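Local coordinates for protein U4/U6 snRNA-associated-splicing factor PRP24 (Saccharomyces cerevisiae, PDB 4N0T) that binds U6 snRNA, anneals it with U4 snRNA and serves as a recycling factor of the spliceosome, at residues V291-L300 against L340-I350. Numbering follows the deposited sequence.
Sequences VSPSLICQFL and LNGSQFQGKVI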
loop_
_atom_site.group_PDB
_atom_site.type_symbol
_atom_site.label_atom_id
_atom_site.label_comp_id
_atom_site.label_asym_id
_atom_site.label_seq_id
_atom_site.Cartn_x
_atom_site.Cartn_y
_atom_site.Cartn_z
ATOM N N VAL A 291 -2.176 -4.863 6.281
ATOM C CA VAL A 291 -1.585 -4.329 7.509
ATOM C C VAL A 291 -0.113 -3.974 7.331
ATOM O O VAL A 291 0.695 -4.842 7.019
ATOM C CB VAL A 291 -1.693 -5.359 8.649
ATOM C CG1 VAL A 291 -0.931 -4.892 9.880
ATOM C CG2 VAL A 291 -3.156 -5.608 8.996
ATOM N N SER A 292 0.235 -2.703 7.536
ATOM C CA SER A 292 1.623 -2.255 7.340
ATOM C C SER A 292 2.483 -2.420 8.593
ATOM O O SER A 292 1.970 -2.511 9.715
ATOM C CB SER A 292 1.639 -0.785 6.918
ATOM O OG SER A 292 1.275 0.043 8.008
ATOM N N PRO A 293 3.805 -2.431 8.416
ATOM C CA PRO A 293 4.718 -2.407 9.564
ATOM C C PRO A 293 4.427 -1.244 10.506
ATOM O O PRO A 293 4.532 -1.417 11.728
ATOM C CB PRO A 293 6.082 -2.219 8.905
ATOM C CG PRO A 293 5.936 -2.950 7.609
ATOM C CD PRO A 293 4.521 -2.656 7.150
ATOM N N SER A 294 4.056 -0.084 9.959
ATOM C CA SER A 294 3.747 1.070 10.809
ATOM C C SER A 294 2.552 0.810 11.716
ATOM O O SER A 294 2.545 1.234 12.866
ATOM C CB SER A 294 3.491 2.331 9.982
ATOM O OG SER A 294 4.671 2.680 9.277
ATOM N N LEU A 295 1.541 0.123 11.197
ATOM C CA LEU A 295 0.372 -0.191 11.999
ATOM C C LEU A 295 0.745 -1.176 13.119
ATOM O O LEU A 295 0.285 -1.055 14.264
ATOM C CB LEU A 295 -0.728 -0.763 11.105
ATOM C CG LEU A 295 -2.097 -0.893 11.761
ATOM C CD1 LEU A 295 -2.600 0.485 12.158
ATOM C CD2 LEU A 295 -3.082 -1.572 10.822
ATOM N N ILE A 296 1.590 -2.148 12.793
ATOM C CA ILE A 296 2.041 -3.123 13.780
ATOM C C ILE A 296 2.884 -2.451 14.856
ATOM O O ILE A 296 2.741 -2.743 16.046
ATOM C CB ILE A 296 2.859 -4.238 13.109
ATOM C CG1 ILE A 296 1.955 -5.045 12.173
ATOM C CG2 ILE A 296 3.516 -5.130 14.166
ATOM C CD1 ILE A 296 2.710 -6.029 11.283
ATOM N N CYS A 297 3.751 -1.536 14.437
ATOM C CA CYS A 297 4.604 -0.794 15.365
ATOM C C CYS A 297 3.747 -0.006 16.361
ATOM O O CYS A 297 4.004 0.005 17.576
ATOM C CB CYS A 297 5.514 0.154 14.581
ATOM S SG CYS A 297 6.760 0.996 15.586
ATOM N N GLN A 298 2.713 0.638 15.841
ATOM C CA GLN A 298 1.801 1.419 16.670
ATOM C C GLN A 298 1.111 0.535 17.712
ATOM O O GLN A 298 1.018 0.899 18.893
ATOM C CB GLN A 298 0.777 2.119 15.781
ATOM C CG GLN A 298 -0.321 2.833 16.525
ATOM C CD GLN A 298 -1.321 3.466 15.582
ATOM O OE1 GLN A 298 -1.138 4.600 15.132
ATOM N NE2 GLN A 298 -2.382 2.732 15.268
ATOM N N PHE A 299 0.659 -0.639 17.273
ATOM C CA PHE A 299 0.076 -1.632 18.170
ATOM C C PHE A 299 1.050 -2.062 19.262
ATOM O O PHE A 299 0.673 -2.136 20.428
ATOM C CB PHE A 299 -0.400 -2.831 17.354
ATOM C CG PHE A 299 -0.609 -4.089 18.152
ATOM C CD1 PHE A 299 -1.728 -4.240 18.971
ATOM C CD2 PHE A 299 0.278 -5.153 18.029
ATOM C CE1 PHE A 299 -1.932 -5.420 19.680
ATOM C CE2 PHE A 299 0.082 -6.334 18.737
ATOM C CZ PHE A 299 -1.026 -6.465 19.565
ATOM N N LEU A 300 2.301 -2.343 18.903
ATOM C CA LEU A 300 3.275 -2.769 19.907
ATOM C C LEU A 300 3.559 -1.679 20.938
ATOM O O LEU A 300 3.763 -1.971 22.124
ATOM C CB LEU A 300 4.584 -3.193 19.248
ATOM C CG LEU A 300 4.494 -4.428 18.359
ATOM C CD1 LEU A 300 5.842 -4.704 17.696
ATOM C CD2 LEU A 300 4.044 -5.634 19.161
ATOM N N LEU A 340 2.823 -11.688 23.441
ATOM C CA LEU A 340 2.033 -11.482 22.229
ATOM C C LEU A 340 1.141 -12.657 21.838
ATOM O O LEU A 340 0.124 -12.464 21.171
ATOM C CB LEU A 340 2.946 -11.089 21.054
ATOM C CG LEU A 340 3.431 -9.642 21.175
ATOM C CD1 LEU A 340 4.506 -9.325 20.155
ATOM C CD2 LEU A 340 2.255 -8.709 21.000
ATOM N N ASN A 341 1.517 -13.873 22.228
ATOM C CA ASN A 341 0.759 -15.044 21.793
ATOM C C ASN A 341 -0.631 -14.996 22.411
ATOM O O ASN A 341 -0.769 -14.979 23.639
ATOM C CB ASN A 341 1.462 -16.344 22.183
ATOM C CG ASN A 341 0.856 -17.561 21.504
ATOM O OD1 ASN A 341 0.579 -17.551 20.300
ATOM N ND2 ASN A 341 0.632 -18.620 22.280
ATOM N N GLY A 342 -1.656 -14.949 21.570
ATOM C CA GLY A 342 -3.017 -14.883 22.066
ATOM C C GLY A 342 -3.555 -13.479 22.310
ATOM O O GLY A 342 -4.720 -13.306 22.702
ATOM N N SER A 343 -2.721 -12.469 22.092
ATOM C CA SER A 343 -3.175 -11.084 22.170
ATOM C C SER A 343 -4.141 -10.782 21.017
ATOM O O SER A 343 -4.290 -11.589 20.093
ATOM C CB SER A 343 -1.985 -10.131 22.129
ATOM O OG SER A 343 -1.366 -10.175 20.860
ATOM N N GLN A 344 -4.815 -9.634 21.074
ATOM C CA GLN A 344 -5.750 -9.264 20.017
ATOM C C GLN A 344 -5.198 -8.126 19.170
ATOM O O GLN A 344 -4.718 -7.117 19.701
ATOM C CB GLN A 344 -7.120 -8.868 20.592
ATOM C CG GLN A 344 -8.010 -10.051 20.971
ATOM C CD GLN A 344 -9.488 -9.753 20.770
ATOM O OE1 GLN A 344 -9.896 -8.593 20.662
ATOM N NE2 GLN A 344 -10.297 -10.805 20.705
ATOM N N PHE A 345 -5.273 -8.297 17.853
ATOM C CA PHE A 345 -4.871 -7.260 16.914
ATOM C C PHE A 345 -5.971 -7.109 15.868
ATOM O O PHE A 345 -6.363 -8.091 15.226
ATOM C CB PHE A 345 -3.531 -7.635 16.265
ATOM C CG PHE A 345 -3.031 -6.634 15.260
ATOM C CD1 PHE A 345 -2.511 -5.411 15.668
ATOM C CD2 PHE A 345 -3.049 -6.934 13.904
ATOM C CE1 PHE A 345 -2.031 -4.494 14.730
ATOM C CE2 PHE A 345 -2.578 -6.023 12.963
ATOM C CZ PHE A 345 -2.065 -4.804 13.378
ATOM N N GLN A 346 -6.469 -5.882 15.712
ATOM C CA GLN A 346 -7.554 -5.581 14.779
ATOM C C GLN A 346 -8.771 -6.467 15.040
ATOM O O GLN A 346 -9.408 -6.953 14.106
ATOM C CB GLN A 346 -7.082 -5.714 13.322
ATOM C CG GLN A 346 -5.796 -4.949 13.023
ATOM C CD GLN A 346 -5.988 -3.781 12.066
ATOM O OE1 GLN A 346 -6.171 -2.636 12.490
ATOM N NE2 GLN A 346 -5.936 -4.065 10.768
ATOM N N GLY A 347 -9.073 -6.684 16.319
ATOM C CA GLY A 347 -10.234 -7.463 16.705
ATOM C C GLY A 347 -10.085 -8.965 16.545
ATOM O O GLY A 347 -11.054 -9.704 16.730
ATOM N N LYS A 348 -8.881 -9.431 16.220
ATOM C CA LYS A 348 -8.665 -10.860 16.008
ATOM C C LYS A 348 -7.529 -11.357 16.887
ATOM O O LYS A 348 -6.583 -10.617 17.148
ATOM C CB LYS A 348 -8.314 -11.136 14.540
ATOM C CG LYS A 348 -9.442 -10.877 13.549
ATOM C CD LYS A 348 -9.000 -11.195 12.123
ATOM C CE LYS A 348 -8.811 -9.930 11.294
ATOM N NZ LYS A 348 -8.192 -10.222 9.965
ATOM N N VAL A 349 -7.605 -12.611 17.326
ATOM C CA VAL A 349 -6.524 -13.189 18.116
ATOM C C VAL A 349 -5.340 -13.508 17.196
ATOM O O VAL A 349 -5.524 -14.023 16.093
ATOM C CB VAL A 349 -6.994 -14.447 18.867
ATOM C CG1 VAL A 349 -5.844 -15.094 19.617
ATOM C CG2 VAL A 349 -8.113 -14.085 19.837
ATOM N N ILE A 350 -4.132 -13.169 17.634
ATOM C CA ILE A 350 -2.941 -13.487 16.862
ATOM C C ILE A 350 -2.056 -14.426 17.659
ATOM O O ILE A 350 -2.156 -14.502 18.897
ATOM C CB ILE A 350 -2.128 -12.226 16.510
ATOM C CG1 ILE A 350 -1.828 -11.430 17.780
ATOM C CG2 ILE A 350 -2.862 -11.381 15.484
ATOM C CD1 ILE A 350 -0.861 -10.248 17.574
#
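With CG swung anti to the backbone N in both residues (chi1 161° in Phe299, 179° in Phe345), the two phenyl rings reach across from helix 293-302 and strand 344-345 and meet as a T-shaped pair. They join the first helix of the occluded RNA-recognition motif, a beta-alpha-beta-beta-alpha-beta fold, to the short hairpin that follows its second helix, in which strand 344-345 turns back to pair with the start of the last strand, 348-353. The ring planes stand at 67°, and the edge of Phe345 points at one face of Phe299, where CD1 of Phe345 lies 3.4 Å from CG of Phe299. The edge of the Phe345 ring away from Phe299 meets Val291, whose CG1 lies 3.7 Å from Phe345 CE2, while Ile296 CG1 approaches obliquely. Gln346, at the type I' turn from Phe345 to Lys348, lays its CG over a face of the Phe345 ring; its chain then bends at chi2 and brings the amide to Leu295 CD2 and Val291 CG2. Beyond the aromatic pair, Leu300 CD2 packs 3.9 Å from Leu340 CD1, and Leu340 continues onto Ile282 and Leu284 of the central strand 281-285. No hydrogen bond links the two segments. The turn beside Phe299 is instead tied internally: Leu340 O accepts from both Ser343 N and Ser343 OG, the hydroxyl bond being 2.7 Å long, and that same OG sits at the Phe299 ring edge, 3.9 Å from CZ.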